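Local coordinates for protein molybdopterin biosynthesis enzyme, MoaB (Thermus thermophilus, PDB 3MCH) that probably takes part in molybdenum cofactor biosynthesis as a molybdopterin-binding protein of the MogA/MoaB family, at residues P44-M49 with R77-E82. Numbering follows the deposited sequence.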
ATOM      1  N   PRO B  44       3.783  22.668 -15.216  1.00 25.80           N
ATOM      2  CA  PRO B  44       2.896  21.990 -16.166  1.00 26.44           C
ATOM      3  C   PRO B  44       2.783  20.492 -15.876  1.00 27.97           C
ATOM      4  O   PRO B  44       3.543  19.950 -15.073  1.00 27.26           O
ATOM      5  CB  PRO B  44       3.570  22.252 -17.515  1.00 27.48           C
ATOM      6  CG  PRO B  44       4.340  23.520 -17.289  1.00 28.02           C
ATOM      7  CD  PRO B  44       4.910  23.304 -15.918  1.00 25.79           C
ATOM      8  N   ASP B  45       1.831  19.837 -16.533  1.00 29.37           N
ATOM      9  CA  ASP B  45       1.629  18.400 -16.376  1.00 32.44           C
ATOM     10  C   ASP B  45       2.648  17.767 -17.309  1.00 34.53           C
ATOM     11  O   ASP B  45       2.285  17.081 -18.263  1.00 37.17           O
ATOM     12  CB  ASP B  45       0.231  17.992 -16.846  1.00 32.98           C
ATOM     13  CG  ASP B  45      -0.821  18.185 -15.781  1.00 34.09           C
ATOM     14  OD1 ASP B  45      -0.691  17.566 -14.705  1.00 36.11           O
ATOM     15  OD2 ASP B  45      -1.777  18.951 -16.017  1.00 38.11           O
ATOM     16  N   GLU B  46       3.924  18.016 -17.044  1.00 34.95           N
ATOM     17  CA  GLU B  46       4.985  17.459 -17.868  1.00 35.82           C
ATOM     18  C   GLU B  46       5.983  16.848 -16.904  1.00 34.10           C
ATOM     19  O   GLU B  46       6.715  17.562 -16.223  1.00 32.54           O
ATOM     20  CB  GLU B  46       5.694  18.476 -18.763  1.00 37.46           C
ATOM     21  CG  GLU B  46       4.871  18.944 -19.951  1.00 40.13           C
ATOM     22  CD  GLU B  46       4.560  17.823 -20.925  1.00 41.24           C
ATOM     23  OE1 GLU B  46       5.504  17.106 -21.328  1.00 41.98           O
ATOM     24  OE2 GLU B  46       3.377  17.662 -21.293  1.00 40.35           O
ATOM     25  N   PRO B  47       6.028  15.510 -16.837  1.00 34.42           N
ATOM     26  CA  PRO B  47       6.952  14.811 -15.944  1.00 32.74           C
ATOM     27  C   PRO B  47       8.354  15.427 -15.888  1.00 31.10           C
ATOM     28  O   PRO B  47       8.894  15.643 -14.804  1.00 29.32           O
ATOM     29  CB  PRO B  47       6.950  13.393 -16.500  1.00 32.46           C
ATOM     30  CG  PRO B  47       5.529  13.234 -16.942  1.00 33.36           C
ATOM     31  CD  PRO B  47       5.247  14.551 -17.642  1.00 34.12           C
ATOM     32  N   PRO B  48       8.960  15.721 -17.055  1.00 28.92           N
ATOM     33  CA  PRO B  48      10.302  16.312 -17.077  1.00 28.28           C
ATOM     34  C   PRO B  48      10.405  17.584 -16.239  1.00 27.60           C
ATOM     35  O   PRO B  48      11.368  17.783 -15.498  1.00 27.08           O
ATOM     36  CB  PRO B  48      10.530  16.591 -18.563  1.00 28.59           C
ATOM     37  CG  PRO B  48       9.764  15.506 -19.223  1.00 28.84           C
ATOM     38  CD  PRO B  48       8.482  15.469 -18.426  1.00 29.68           C
ATOM     39  N   MET B  49       9.403  18.444 -16.366  1.00 26.71           N
ATOM     40  CA  MET B  49       9.387  19.701 -15.637  1.00 26.26           C
ATOM     41  C   MET B  49       9.072  19.514 -14.162  1.00 25.26           C
ATOM     42  O   MET B  49       9.615  20.218 -13.315  1.00 25.63           O
ATOM     43  CB  MET B  49       8.383  20.649 -16.277  1.00 27.96           C
ATOM     44  CG  MET B  49       8.735  20.974 -17.716  1.00 29.79           C
ATOM     45  SD  MET B  49       7.598  22.148 -18.428  1.00 31.27           S
ATOM     46  CE  MET B  49       8.271  23.678 -17.774  1.00 29.78           C
ATOM     47  N   ARG B  77      -3.436  11.851 -18.287  1.00 45.81           N
ATOM     48  CA  ARG B  77      -2.530  12.991 -18.209  1.00 44.13           C
ATOM     49  C   ARG B  77      -1.936  13.162 -16.810  1.00 41.41           C
ATOM     50  O   ARG B  77      -0.873  13.765 -16.650  1.00 40.62           O
ATOM     51  CB  ARG B  77      -3.251  14.273 -18.632  1.00 45.87           C
ATOM     52  CG  ARG B  77      -2.315  15.455 -18.853  1.00 49.14           C
ATOM     53  CD  ARG B  77      -2.470  16.035 -20.253  1.00 50.90           C
ATOM     54  NE  ARG B  77      -1.493  17.090 -20.520  1.00 53.20           N
ATOM     55  CZ  ARG B  77      -0.180  16.894 -20.592  1.00 54.12           C
ATOM     56  NH1 ARG B  77       0.322  15.678 -20.419  1.00 55.34           N
ATOM     57  NH2 ARG B  77       0.634  17.913 -20.835  1.00 55.16           N
ATOM     58  N   ASP B  78      -2.621  12.627 -15.802  1.00 38.30           N
ATOM     59  CA  ASP B  78      -2.145  12.713 -14.422  1.00 33.89           C
ATOM     60  C   ASP B  78      -0.959  11.777 -14.225  1.00 31.03           C
ATOM     61  O   ASP B  78      -1.138  10.576 -14.024  1.00 31.45           O
ATOM     62  CB  ASP B  78      -3.255  12.321 -13.444  1.00 34.23           C
ATOM     63  CG  ASP B  78      -4.496  13.175 -13.595  1.00 35.75           C
ATOM     64  OD1 ASP B  78      -4.365  14.414 -13.649  1.00 34.91           O
ATOM     65  OD2 ASP B  78      -5.605  12.606 -13.650  1.00 37.07           O
ATOM     66  N   ARG B  79       0.249  12.327 -14.274  1.00 26.48           N
ATOM     67  CA  ARG B  79       1.448  11.514 -14.111  1.00 25.58           C
ATOM     68  C   ARG B  79       2.358  11.996 -12.987  1.00 22.29           C
ATOM     69  O   ARG B  79       3.542  11.657 -12.943  1.00 22.54           O
ATOM     70  CB  ARG B  79       2.223  11.465 -15.431  1.00 28.19           C
ATOM     71  CG  ARG B  79       1.492  10.696 -16.524  1.00 31.70           C
ATOM     72  CD  ARG B  79       2.239  10.727 -17.853  1.00 35.33           C
ATOM     73  NE  ARG B  79       2.179  12.041 -18.486  1.00 38.90           N
ATOM     74  CZ  ARG B  79       2.665  12.316 -19.693  1.00 40.37           C
ATOM     75  NH1 ARG B  79       3.256  11.368 -20.410  1.00 42.69           N
ATOM     76  NH2 ARG B  79       2.554  13.541 -20.189  1.00 40.53           N
ATOM     77  N   THR B  80       1.801  12.776 -12.068  1.00 20.12           N
ATOM     78  CA  THR B  80       2.586  13.286 -10.948  1.00 19.09           C
ATOM     79  C   THR B  80       3.175  12.155 -10.106  1.00 18.47           C
ATOM     80  O   THR B  80       4.318  12.243  -9.662  1.00 18.85           O
ATOM     81  CB  THR B  80       1.734  14.209 -10.049  1.00 19.67           C
ATOM     82  OG1 THR B  80       1.285  15.330 -10.821  1.00 22.59           O
ATOM     83  CG2 THR B  80       2.559  14.725  -8.868  1.00 19.49           C
ATOM     84  N   PRO B  81       2.404  11.076  -9.873  1.00 18.32           N
ATOM     85  CA  PRO B  81       2.943   9.970  -9.070  1.00 18.57           C
ATOM     86  C   PRO B  81       4.132   9.300  -9.749  1.00 18.81           C
ATOM     87  O   PRO B  81       5.147   9.030  -9.112  1.00 18.95           O
ATOM     88  CB  PRO B  81       1.749   9.023  -8.934  1.00 18.76           C
ATOM     89  CG  PRO B  81       0.582   9.950  -8.978  1.00 18.17           C
ATOM     90  CD  PRO B  81       0.967  10.875 -10.121  1.00 18.26           C
ATOM     91  N   GLU B  82       4.000   9.031 -11.046  1.00 21.63           N
ATOM     92  CA  GLU B  82       5.082   8.400 -11.796  1.00 23.49           C
ATOM     93  C   GLU B  82       6.326   9.273 -11.801  1.00 21.82           C
ATOM     94  O   GLU B  82       7.434   8.788 -11.591  1.00 23.99           O
ATOM     95  CB  GLU B  82       4.657   8.124 -13.244  1.00 24.64           C
ATOM     96  CG  GLU B  82       3.619   7.028 -13.400  1.00 28.98           C
ATOM     97  CD  GLU B  82       2.200   7.559 -13.442  1.00 30.54           C
ATOM     98  OE1 GLU B  82       1.813   8.315 -12.527  1.00 30.48           O
ATOM     99  OE2 GLU B  82       1.470   7.214 -14.395  1.00 32.44           O
TER
HETATM  100  O   HOH W   1       0.651  15.362 -13.883  1.00 23.25           O
HETATM  101  O   HOH W   2       1.387  14.440 -17.923  1.00 41.73           O
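Arg-77 lays its guanidinium over Asp-45 and reaches Glu-46 where two loops of the MogA/MoaB-type alpha/beta fold run side by side, one following strand 35-43, the other leading into helix 80-85. CB of Asp-45, the centre of an inverse gamma turn, sits 3.9 Å from CZ of Arg-77, over the middle of the guanidinium face. With CG of Arg-77 anti to its own N (chi1 -168°) and the chain bent at chi2, NH2 ends 2.8 Å from OE2 of Glu-46. This salt bridge is a nearly straight hydrogen bond (169°) lying in the guanidinium plane, although the carboxylate is turned 51° against that plane. NH2 also forms a salt bridge with Asp-11, so two acidic residues share this group at the surface. A glutamine in place of Glu-46 would probably leave Arg-77 without one of its charge partners and weaken the link between the loops. Arg-79 comes next; the CG-CD edge of the Pro-47 ring presses on one face of its guanidinium, CD 3.8 Å from NH2 of Arg-79 and offset toward the rim of the flat group. NE of Arg-79 donates to a water that in turn donates to the backbone O atoms of Asp-45 and Arg-77, tying both loops to one solvent molecule. At Thr-80, which opens helix 80-85, a second water donates to OG1 at 3.1 Å and to OD1 of Asp-45 at 2.7 Å, while accepting from N of Arg-79.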